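Local coordinates for superoxide dismutase [Mn/Fe] (Porphyromonas gingivalis, PDB 1UES), which destroys superoxide radicals, dismutating them to molecular oxygen and hydrogen peroxide with one manganese or iron ion per subunit of its homodimer, at residues Thr71-Leu76 against Trp123-Ser128. The protein carries 1 engineered substitution. Sequence-based numbering, arbitrary orientation.
With MN (manganese (II) ion), chain E.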
loop_
_atom_site.group_PDB
_atom_site.type_symbol
_atom_site.label_atom_id
_atom_site.label_comp_id
_atom_site.label_asym_id
_atom_site.label_seq_id
_atom_site.Cartn_x
_atom_site.Cartn_y
_atom_site.Cartn_z
ATOM N N THR A 71 5.771 13.356 3.393
ATOM C CA THR A 71 5.994 14.220 4.539
ATOM C C THR A 71 4.875 15.241 4.637
ATOM O O THR A 71 4.265 15.402 5.679
ATOM C CB THR A 71 7.361 14.928 4.474
ATOM O OG1 THR A 71 8.377 13.937 4.480
ATOM C CG2 THR A 71 7.587 15.809 5.674
ATOM N N LEU A 72 4.561 15.902 3.533
ATOM C CA LEU A 72 3.501 16.883 3.580
ATOM C C LEU A 72 2.138 16.273 3.926
ATOM O O LEU A 72 1.391 16.823 4.735
ATOM C CB LEU A 72 3.423 17.612 2.237
ATOM C CG LEU A 72 2.251 18.582 2.178
ATOM C CD1 LEU A 72 2.431 19.672 3.214
ATOM C CD2 LEU A 72 2.125 19.165 0.768
ATOM N N ASN A 73 1.823 15.136 3.319
ATOM C CA ASN A 73 0.551 14.495 3.570
ATOM C C ASN A 73 0.426 14.174 5.069
ATOM O O ASN A 73 -0.607 14.425 5.679
ATOM C CB ASN A 73 0.411 13.176 2.762
ATOM C CG ASN A 73 -0.035 13.412 1.319
ATOM O OD1 ASN A 73 -0.881 14.256 1.078
ATOM N ND2 ASN A 73 0.528 12.658 0.373
ATOM N N HIS A 74 1.468 13.609 5.658
ATOM C CA HIS A 74 1.376 13.243 7.071
ATOM C C HIS A 74 1.323 14.452 7.957
ATOM O O HIS A 74 0.647 14.424 8.975
ATOM C CB HIS A 74 2.531 12.336 7.473
ATOM C CG HIS A 74 2.403 10.960 6.907
ATOM N ND1 HIS A 74 2.885 10.622 5.668
ATOM C CD2 HIS A 74 1.797 9.855 7.389
ATOM C CE1 HIS A 74 2.586 9.365 5.397
ATOM N NE2 HIS A 74 1.925 8.872 6.428
ATOM N N ASN A 75 2.052 15.507 7.598
ATOM C CA ASN A 75 2.028 16.708 8.415
ATOM C C ASN A 75 0.626 17.268 8.527
ATOM O O ASN A 75 0.200 17.624 9.617
ATOM C CB ASN A 75 3.000 17.760 7.879
ATOM C CG ASN A 75 4.457 17.379 8.129
ATOM O OD1 ASN A 75 4.739 16.403 8.831
ATOM N ND2 ASN A 75 5.391 18.157 7.564
ATOM N N LEU A 76 -0.100 17.335 7.417
ATOM C CA LEU A 76 -1.473 17.810 7.427
ATOM C C LEU A 76 -2.404 16.795 8.104
ATOM O O LEU A 76 -3.331 17.140 8.832
ATOM C CB LEU A 76 -1.924 18.048 5.987
ATOM C CG LEU A 76 -1.149 19.198 5.310
ATOM C CD1 LEU A 76 -1.389 19.174 3.827
ATOM C CD2 LEU A 76 -1.569 20.556 5.913
ATOM N N TRP A 123 -4.198 8.335 -0.646
ATOM C CA TRP A 123 -4.905 9.304 0.192
ATOM C C TRP A 123 -6.166 9.812 -0.467
ATOM O O TRP A 123 -6.179 9.977 -1.681
ATOM C CB TRP A 123 -4.042 10.542 0.406
ATOM C CG TRP A 123 -2.680 10.257 0.910
ATOM C CD1 TRP A 123 -1.619 9.769 0.186
ATOM C CD2 TRP A 123 -2.212 10.419 2.256
ATOM N NE1 TRP A 123 -0.521 9.614 1.002
ATOM C CE2 TRP A 123 -0.855 10.003 2.270
ATOM C CE3 TRP A 123 -2.796 10.872 3.449
ATOM C CZ2 TRP A 123 -0.077 10.028 3.436
ATOM C CZ3 TRP A 123 -2.013 10.893 4.615
ATOM C CH2 TRP A 123 -0.672 10.472 4.589
ATOM N N VAL A 124 -7.223 10.043 0.317
ATOM C CA VAL A 124 -8.413 10.660 -0.263
ATOM C C VAL A 124 -8.294 12.094 0.317
ATOM O O VAL A 124 -7.996 12.288 1.504
ATOM C CB VAL A 124 -9.732 9.950 0.148
ATOM C CG1 VAL A 124 -9.797 9.753 1.621
ATOM C CG2 VAL A 124 -10.926 10.752 -0.361
ATOM N N TRP A 125 -8.446 13.076 -0.556
ATOM C CA TRP A 125 -8.298 14.476 -0.178
ATOM C C TRP A 125 -9.532 15.327 -0.467
ATOM O O TRP A 125 -10.210 15.123 -1.474
ATOM C CB TRP A 125 -7.117 15.067 -0.974
ATOM C CG TRP A 125 -5.782 14.998 -0.286
ATOM C CD1 TRP A 125 -4.729 14.163 -0.580
ATOM C CD2 TRP A 125 -5.357 15.812 0.805
ATOM N NE1 TRP A 125 -3.666 14.425 0.280
ATOM C CE2 TRP A 125 -4.029 15.427 1.136
ATOM C CE3 TRP A 125 -5.967 16.832 1.541
ATOM C CZ2 TRP A 125 -3.309 16.033 2.178
ATOM C CZ3 TRP A 125 -5.254 17.433 2.581
ATOM C CH2 TRP A 125 -3.936 17.030 2.890
ATOM N N LEU A 126 -9.829 16.251 0.439
ATOM C CA LEU A 126 -10.880 17.224 0.215
ATOM C C LEU A 126 -9.985 18.426 -0.123
ATOM O O LEU A 126 -9.069 18.754 0.628
ATOM C CB LEU A 126 -11.695 17.511 1.462
ATOM C CG LEU A 126 -12.624 18.722 1.284
ATOM C CD1 LEU A 126 -13.684 18.425 0.210
ATOM C CD2 LEU A 126 -13.262 19.057 2.599
ATOM N N ALA A 127 -10.199 19.028 -1.286
ATOM C CA ALA A 127 -9.377 20.157 -1.697
ATOM C C ALA A 127 -10.244 21.313 -2.220
ATOM O O ALA A 127 -11.413 21.122 -2.546
ATOM C CB ALA A 127 -8.398 19.708 -2.781
ATOM N N SER A 128 -9.692 22.524 -2.245
ATOM C CA SER A 128 -10.445 23.664 -2.774
ATOM C C SER A 128 -9.585 24.405 -3.806
ATOM O O SER A 128 -8.347 24.300 -3.786
ATOM C CB SER A 128 -10.842 24.640 -1.655
ATOM O OG SER A 128 -9.713 25.166 -0.978
HETATM MN MN MN E . 0.659 7.074 6.415
HETATM O O HOH W 1 0.661 7.167 4.177
#
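N73 and W123 mark the nearest approach of the two backbones, their CA atoms 8.3 Å apart. The axes of helix segment 71-76 and strand segment 123-128 come no closer than 11.3 Å and run at 62° to each other, so side chains bridge the gap, chiefly the indoles of W123 and W125.

N73 reaches both indoles. N73 CB sits over one face of W123, 3.4 Å from the centroid of the six-membered ring, a CH-pi contact. With CG anti to its own carbonyl carbon, the amide continues over the same indole, the two planes stacked at a modest tilt. The amide ends then diverge: N73 OD1 accepts a hydrogen bond from W125 NE1 at 2.9 Å, bent to 137° at the hydrogen, with the donor above the carbonyl plane, whereas ND2 bonds to G143 O. Both ends of this buried amide are thereby satisfied.

The outer edge of W123 meets the face of H74. Ring planes at 84° and centroids 4.8 Å apart define a T-shaped pair, and W123 CH2 lies over the middle of the imidazole. NE2 of H74 binds the manganese at 2.2 Å, while its ND1 is hydrogen-bonded to Q70 O; W123 NE1 donates a hydrogen bond to Q70 OE1, so Q70 holds both rings. W123 is thus a second-shell residue, and its edge against the imidazole face probably limits how far this ligand can tilt. Farther along, L76 CD1 packs against W125 CH2 at 3.5 Å.

The contact joins helix 62-79 of the alpha-hairpin domain to the central strand 122-128 of the three-stranded antiparallel sheet in the C-terminal domain. H27 from helix 21-42, together with D157 and H161, completes the protein ligands of the metal, and W125 also touches P152 on the adjacent strand 151-157.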